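Local coordinates for CAG pathogenicity island protein 13 (Helicobacter pylori, PDB 2G3V) that is of unknown function but is encoded by the cag pathogenicity island, which specifies a type IV secretion system, at residues His49-Gln54 with Lys87-Leu92; Ile42-Thr47 with Ser117-Phe122. All coordinates share one frame; numbering follows the deposited sequence.

Overall arrangement
Both interactions pack partners against helix 35-57, at neighbouring points along its length, and both are buried and largely apolar, without a hydrogen bond across either. Interaction 1 (49-54 with 87-92) is a helix-helix contact built on aromatic rings and a leucine, and it buries 236 Å². Interaction 2 (42-47 with 117-122) lies nearer the centre of the chain, about 5 Å against 11 Å, yet buries less, 152 Å²; it sets aliphatic branches against a segment between helices 82-105 and 128-133, with a partly exposed glutamine at its margin. Their centres are about 13 Å apart, and they join where Phe52 CZ meets Phe122 CB at 3.7 Å.

Interaction 1: residues His49-Gln54 with Lys87-Leu92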
loop_
_atom_site.group_PDB
_atom_site.type_symbol
_atom_site.label_atom_id
_atom_site.label_comp_id
_atom_site.label_asym_id
_atom_site.label_seq_id
_atom_site.Cartn_x
_atom_site.Cartn_y
_atom_site.Cartn_z
ATOM N N HIS A 49 -2.964 3.164 -7.363
ATOM C CA HIS A 49 -2.528 4.547 -7.461
ATOM C C HIS A 49 -3.490 5.407 -8.276
ATOM O O HIS A 49 -3.728 6.566 -7.942
ATOM C CB HIS A 49 -1.127 4.620 -8.072
ATOM C CG HIS A 49 -0.699 6.009 -8.434
ATOM N ND1 HIS A 49 -1.118 6.644 -9.584
ATOM C CD2 HIS A 49 0.078 6.903 -7.776
ATOM C CE1 HIS A 49 -0.616 7.866 -9.620
ATOM N NE2 HIS A 49 0.112 8.051 -8.533
ATOM N N ASP A 50 -4.038 4.846 -9.348
ATOM C CA ASP A 50 -4.979 5.595 -10.169
ATOM C C ASP A 50 -6.316 5.703 -9.449
ATOM O O ASP A 50 -6.993 6.724 -9.535
ATOM C CB ASP A 50 -5.161 4.919 -11.537
ATOM C CG ASP A 50 -3.838 4.791 -12.310
ATOM O OD1 ASP A 50 -3.052 5.779 -12.316
ATOM O OD2 ASP A 50 -3.580 3.718 -12.918
ATOM N N PHE A 51 -6.681 4.644 -8.731
ATOM C CA PHE A 51 -7.931 4.593 -7.989
ATOM C C PHE A 51 -7.897 5.682 -6.940
ATOM O O PHE A 51 -8.826 6.486 -6.822
ATOM C CB PHE A 51 -8.086 3.233 -7.316
ATOM C CG PHE A 51 -9.291 3.122 -6.427
ATOM C CD1 PHE A 51 -10.567 3.042 -6.968
ATOM C CD2 PHE A 51 -9.142 3.085 -5.044
ATOM C CE1 PHE A 51 -11.687 2.922 -6.147
ATOM C CE2 PHE A 51 -10.249 2.965 -4.207
ATOM C CZ PHE A 51 -11.529 2.882 -4.767
ATOM N N PHE A 52 -6.809 5.701 -6.180
ATOM C CA PHE A 52 -6.635 6.706 -5.148
ATOM C C PHE A 52 -6.757 8.126 -5.740
ATOM O O PHE A 52 -7.525 8.966 -5.243
ATOM C CB PHE A 52 -5.280 6.520 -4.445
ATOM C CG PHE A 52 -5.124 5.182 -3.744
ATOM C CD1 PHE A 52 -6.240 4.473 -3.291
ATOM C CD2 PHE A 52 -3.860 4.636 -3.539
ATOM C CE1 PHE A 52 -6.097 3.243 -2.649
ATOM C CE2 PHE A 52 -3.697 3.415 -2.900
ATOM C CZ PHE A 52 -4.817 2.710 -2.452
ATOM N N LYS A 53 -6.018 8.392 -6.812
ATOM C CA LYS A 53 -6.089 9.703 -7.447
ATOM C C LYS A 53 -7.534 10.034 -7.827
ATOM O O LYS A 53 -7.991 11.152 -7.627
ATOM C CB LYS A 53 -5.216 9.734 -8.696
ATOM C CG LYS A 53 -5.469 10.948 -9.585
ATOM C CD LYS A 53 -4.447 11.073 -10.681
ATOM C CE LYS A 53 -3.074 11.335 -10.084
ATOM N NZ LYS A 53 -2.034 11.645 -11.112
ATOM N N GLN A 54 -8.246 9.047 -8.362
ATOM C CA GLN A 54 -9.635 9.226 -8.768
ATOM C C GLN A 54 -10.577 9.539 -7.614
ATOM O O GLN A 54 -11.643 10.133 -7.812
ATOM C CB GLN A 54 -10.129 7.982 -9.517
ATOM C CG GLN A 54 -10.044 8.090 -11.037
ATOM C CD GLN A 54 -11.013 9.129 -11.609
ATOM O OE1 GLN A 54 -10.743 10.342 -11.600
ATOM N NE2 GLN A 54 -12.157 8.655 -12.101
ATOM N N LYS A 87 -8.962 12.960 2.132
ATOM C CA LYS A 87 -7.665 13.247 2.729
ATOM C C LYS A 87 -6.679 12.092 2.623
ATOM O O LYS A 87 -5.582 12.264 2.088
ATOM C CB LYS A 87 -7.823 13.618 4.209
ATOM C CG LYS A 87 -6.520 14.064 4.873
ATOM C CD LYS A 87 -6.703 14.437 6.337
ATOM C CE LYS A 87 -5.363 14.846 6.958
ATOM N NZ LYS A 87 -5.473 15.312 8.376
ATOM N N VAL A 88 -7.056 10.924 3.145
ATOM C CA VAL A 88 -6.173 9.766 3.104
ATOM C C VAL A 88 -5.808 9.413 1.679
ATOM O O VAL A 88 -4.674 9.072 1.392
ATOM C CB VAL A 88 -6.808 8.515 3.775
ATOM C CG1 VAL A 88 -6.944 8.745 5.267
ATOM C CG2 VAL A 88 -8.154 8.198 3.156
ATOM N N TYR A 89 -6.771 9.525 0.776
ATOM C CA TYR A 89 -6.533 9.177 -0.613
ATOM C C TYR A 89 -5.522 10.095 -1.288
ATOM O O TYR A 89 -4.821 9.689 -2.216
ATOM C CB TYR A 89 -7.864 9.137 -1.360
ATOM C CG TYR A 89 -8.656 7.892 -1.021
ATOM C CD1 TYR A 89 -8.137 6.626 -1.302
ATOM C CD2 TYR A 89 -9.912 7.972 -0.414
ATOM C CE1 TYR A 89 -8.839 5.475 -0.996
ATOM C CE2 TYR A 89 -10.628 6.816 -0.094
ATOM C CZ TYR A 89 -10.083 5.572 -0.394
ATOM O OH TYR A 89 -10.790 4.430 -0.112
ATOM N N ARG A 90 -5.426 11.329 -0.813
ATOM C CA ARG A 90 -4.460 12.258 -1.383
ATOM C C ARG A 90 -3.096 11.746 -0.958
ATOM O O ARG A 90 -2.150 11.724 -1.742
ATOM C CB ARG A 90 -4.679 13.667 -0.840
ATOM C CG ARG A 90 -6.049 14.223 -1.177
ATOM C CD ARG A 90 -6.065 15.740 -1.174
ATOM N NE ARG A 90 -7.326 16.283 -1.689
ATOM C CZ ARG A 90 -8.382 16.554 -0.929
ATOM N NH1 ARG A 90 -8.327 16.333 0.381
ATOM N NH2 ARG A 90 -9.488 17.047 -1.476
ATOM N N LEU A 91 -3.031 11.301 0.292
ATOM C CA LEU A 91 -1.813 10.790 0.899
ATOM C C LEU A 91 -1.499 9.370 0.408
ATOM O O LEU A 91 -0.343 8.953 0.398
ATOM C CB LEU A 91 -1.965 10.822 2.428
ATOM C CG LEU A 91 -0.714 10.784 3.315
ATOM C CD1 LEU A 91 0.086 12.078 3.131
ATOM C CD2 LEU A 91 -1.128 10.621 4.765
ATOM N N LEU A 92 -2.532 8.630 0.013
ATOM C CA LEU A 92 -2.369 7.269 -0.506
ATOM C C LEU A 92 -1.818 7.342 -1.925
ATOM O O LEU A 92 -0.966 6.538 -2.301
ATOM C CB LEU A 92 -3.713 6.523 -0.523
ATOM C CG LEU A 92 -4.043 5.552 0.617
ATOM C CD1 LEU A 92 -3.584 6.116 1.952
ATOM C CD2 LEU A 92 -5.526 5.303 0.645
#
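Phe52 and Tyr89 share the same first torsion, chi1 -61° and -75°, which sets each CG opposite its own carbonyl carbon and beside the backbone N, and from there the two rings come together along one flank of the helix pair. Their planes are inclined at 36° with centroids 5.7 Å apart, an oblique aromatic pair. Phe52 comes to the rim of the tyrosine ring: its CD1 lies 3.5 Å from Tyr89 CD1, near the plane of that ring. Leu92 meets the phenylalanine differently. Its CB sits over one face of the Phe52 ring in a CH-pi contact, 3.9 Å from the centroid, while its CD2 branch reaches across to Phe52 CE1 at 3.9 Å.

These side chains pack helix 35-57 on helix 82-105 in an all-helical fold. The axes of the two short segments approach to 8.1 Å and run in broadly opposite directions but well inclined to each other. The backbones come close, with Phe52 CA and Tyr89 CA 5.2 Å apart, and the CB atoms of both residues are directed across the line joining the helices instead of straight at the partner. Phe51 adds a looser margin, its CE2 4.3 Å from Tyr89 CE1, and its ring also packs edge-to-face with Phe126. The polar end of the buried tyrosine is satisfied beyond the helix pair: Tyr89 OH hydrogen-bonds to the carbonyl oxygen of Phe125, tying the loop before helix 128-133 to this interface. That same loop residue, Phe125, also touches Leu92.

Interaction 2: residues Ile42-Thr47 with Ser117-Phe122; sequences IDQIKT and SILGIF
Leu119, Ile45 and Gln44 make up this contact, with Leu119 the common partner of the other two. Its two methyl branches divide the work: CD2 meets Ile45 CG1 at 3.8 Å, while CD1 faces the amide end of Gln44, 4.2 Å from NE2. Both hydrophobic side chains reach the meeting point by a similar first turn. In Ile45, CG1 stands opposite the carbonyl carbon (chi1 -64°), and this brings the ethyl branch to the leucine although the CB itself does not head toward it; in Leu119 the CB points toward the helix and CG stands anti to its carbonyl carbon, which carries both methyls to 42-47. The two side chains cross at about a right angle, so they meet through one methyl and one methylene rather than lying alongside each other.

Residues 42-47 lie on helix 35-57; residues 117-122 have helical backbone angles and lie in the connection between helices 82-105 and 128-133. Leu119 carries the contact with 42-47, and Phe122 packs on Met48 and Phe52 further along the helix. The alpha carbons of Ile45 and Leu119 remain 7.4 Å apart, a gap spanned by side chains alone. Ile45 is also packed by Leu99, Leu100 and Ile103 of helix 82-105, which places it at the junction of two helices and the connecting segment. Leu119 likewise touches Met48. Gln44 lies at the margin, partly exposed; its CD stands anti to CA (chi2 -174°), carrying the amide out to Leu119 CD1 without a hydrogen bond to 117-122.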
loop_
_atom_site.group_PDB
_atom_site.type_symbol
_atom_site.label_atom_id
_atom_site.label_comp_id
_atom_site.label_asym_id
_atom_site.label_seq_id
_atom_site.Cartn_x
_atom_site.Cartn_y
_atom_site.Cartn_z
ATOM N N ILE A 42 3.564 -4.821 -9.759
ATOM C CA ILE A 42 3.631 -3.454 -10.297
ATOM C C ILE A 42 2.310 -2.928 -10.865
ATOM O O ILE A 42 1.928 -1.786 -10.613
ATOM C CB ILE A 42 4.715 -3.369 -11.389
ATOM C CG1 ILE A 42 6.066 -3.791 -10.787
ATOM C CG2 ILE A 42 4.783 -1.949 -11.970
ATOM C CD1 ILE A 42 7.249 -3.752 -11.786
ATOM N N ASP A 43 1.617 -3.750 -11.642
ATOM C CA ASP A 43 0.342 -3.326 -12.207
ATOM C C ASP A 43 -0.673 -3.105 -11.100
ATOM O O ASP A 43 -1.516 -2.205 -11.188
ATOM C CB ASP A 43 -0.185 -4.362 -13.185
ATOM C CG ASP A 43 0.721 -4.540 -14.377
ATOM O OD1 ASP A 43 1.528 -3.622 -14.638
ATOM O OD2 ASP A 43 0.622 -5.587 -15.050
ATOM N N GLN A 44 -0.583 -3.912 -10.046
ATOM C CA GLN A 44 -1.488 -3.780 -8.917
ATOM C C GLN A 44 -1.273 -2.463 -8.172
ATOM O O GLN A 44 -2.214 -1.832 -7.699
ATOM C CB GLN A 44 -1.300 -4.940 -7.943
ATOM C CG GLN A 44 -2.464 -5.910 -7.880
ATOM C CD GLN A 44 -2.276 -6.948 -6.792
ATOM O OE1 GLN A 44 -1.558 -7.943 -6.969
ATOM N NE2 GLN A 44 -2.908 -6.712 -5.640
ATOM N N ILE A 45 -0.020 -2.059 -8.050
ATOM C CA ILE A 45 0.300 -0.812 -7.380
ATOM C C ILE A 45 -0.214 0.342 -8.242
ATOM O O ILE A 45 -0.731 1.321 -7.728
ATOM C CB ILE A 45 1.841 -0.676 -7.159
ATOM C CG1 ILE A 45 2.321 -1.785 -6.213
ATOM C CG2 ILE A 45 2.192 0.717 -6.604
ATOM C CD1 ILE A 45 3.818 -1.791 -5.957
ATOM N N LYS A 46 -0.075 0.200 -9.554
ATOM C CA LYS A 46 -0.514 1.224 -10.512
ATOM C C LYS A 46 -2.034 1.361 -10.542
ATOM O O LYS A 46 -2.562 2.460 -10.613
ATOM C CB LYS A 46 -0.001 0.875 -11.917
ATOM C CG LYS A 46 -0.467 1.808 -12.995
ATOM C CD LYS A 46 0.152 3.169 -12.835
ATOM C CE LYS A 46 -0.249 4.072 -13.989
ATOM N NZ LYS A 46 0.355 5.427 -13.933
ATOM N N THR A 47 -2.732 0.232 -10.510
ATOM C CA THR A 47 -4.189 0.247 -10.510
ATOM C C THR A 47 -4.701 0.966 -9.251
ATOM O O THR A 47 -5.651 1.736 -9.313
ATOM C CB THR A 47 -4.731 -1.192 -10.563
ATOM O OG1 THR A 47 -4.115 -1.854 -11.672
ATOM C CG2 THR A 47 -6.257 -1.214 -10.737
ATOM N N SER A 117 4.166 -7.891 0.746
ATOM C CA SER A 117 3.646 -7.360 2.001
ATOM C C SER A 117 3.584 -5.837 1.989
ATOM O O SER A 117 3.005 -5.223 2.878
ATOM C CB SER A 117 4.502 -7.826 3.175
ATOM O OG SER A 117 5.817 -7.320 3.066
ATOM N N ILE A 118 4.185 -5.224 0.981
ATOM C CA ILE A 118 4.161 -3.767 0.866
ATOM C C ILE A 118 2.741 -3.359 0.487
ATOM O O ILE A 118 2.271 -2.277 0.839
ATOM C CB ILE A 118 5.127 -3.282 -0.231
ATOM C CG1 ILE A 118 6.542 -3.744 0.098
ATOM C CG2 ILE A 118 5.087 -1.753 -0.342
ATOM C CD1 ILE A 118 7.526 -3.424 -0.996
ATOM N N LEU A 119 2.066 -4.256 -0.214
ATOM C CA LEU A 119 0.701 -4.060 -0.688
ATOM C C LEU A 119 -0.265 -3.888 0.480
ATOM O O LEU A 119 -1.253 -3.140 0.384
ATOM C CB LEU A 119 0.264 -5.245 -1.552
ATOM C CG LEU A 119 1.070 -5.485 -2.832
ATOM C CD1 LEU A 119 0.683 -6.822 -3.445
ATOM C CD2 LEU A 119 0.827 -4.352 -3.816
ATOM N N GLY A 120 0.003 -4.555 1.601
ATOM C CA GLY A 120 -0.848 -4.463 2.777
ATOM C C GLY A 120 -1.091 -3.054 3.305
ATOM O O GLY A 120 -2.001 -2.818 4.103
ATOM N N ILE A 121 -0.285 -2.102 2.868
ATOM C CA ILE A 121 -0.473 -0.735 3.307
ATOM C C ILE A 121 -1.648 -0.088 2.589
ATOM O O ILE A 121 -2.346 0.747 3.155
ATOM C CB ILE A 121 0.787 0.095 3.038
ATOM C CG1 ILE A 121 1.906 -0.395 3.951
ATOM C CG2 ILE A 121 0.506 1.586 3.238
ATOM C CD1 ILE A 121 3.226 0.276 3.690
ATOM N N PHE A 122 -1.885 -0.506 1.352
ATOM C CA PHE A 122 -2.932 0.099 0.543
ATOM C C PHE A 122 -4.253 -0.647 0.445
ATOM O O PHE A 122 -5.287 -0.024 0.214
ATOM C CB PHE A 122 -2.371 0.361 -0.857
ATOM C CG PHE A 122 -1.003 0.992 -0.846
ATOM C CD1 PHE A 122 -0.841 2.332 -0.521
ATOM C CD2 PHE A 122 0.136 0.216 -1.066
ATOM C CE1 PHE A 122 0.433 2.895 -0.403
ATOM C CE2 PHE A 122 1.422 0.770 -0.950
ATOM C CZ PHE A 122 1.567 2.108 -0.614
#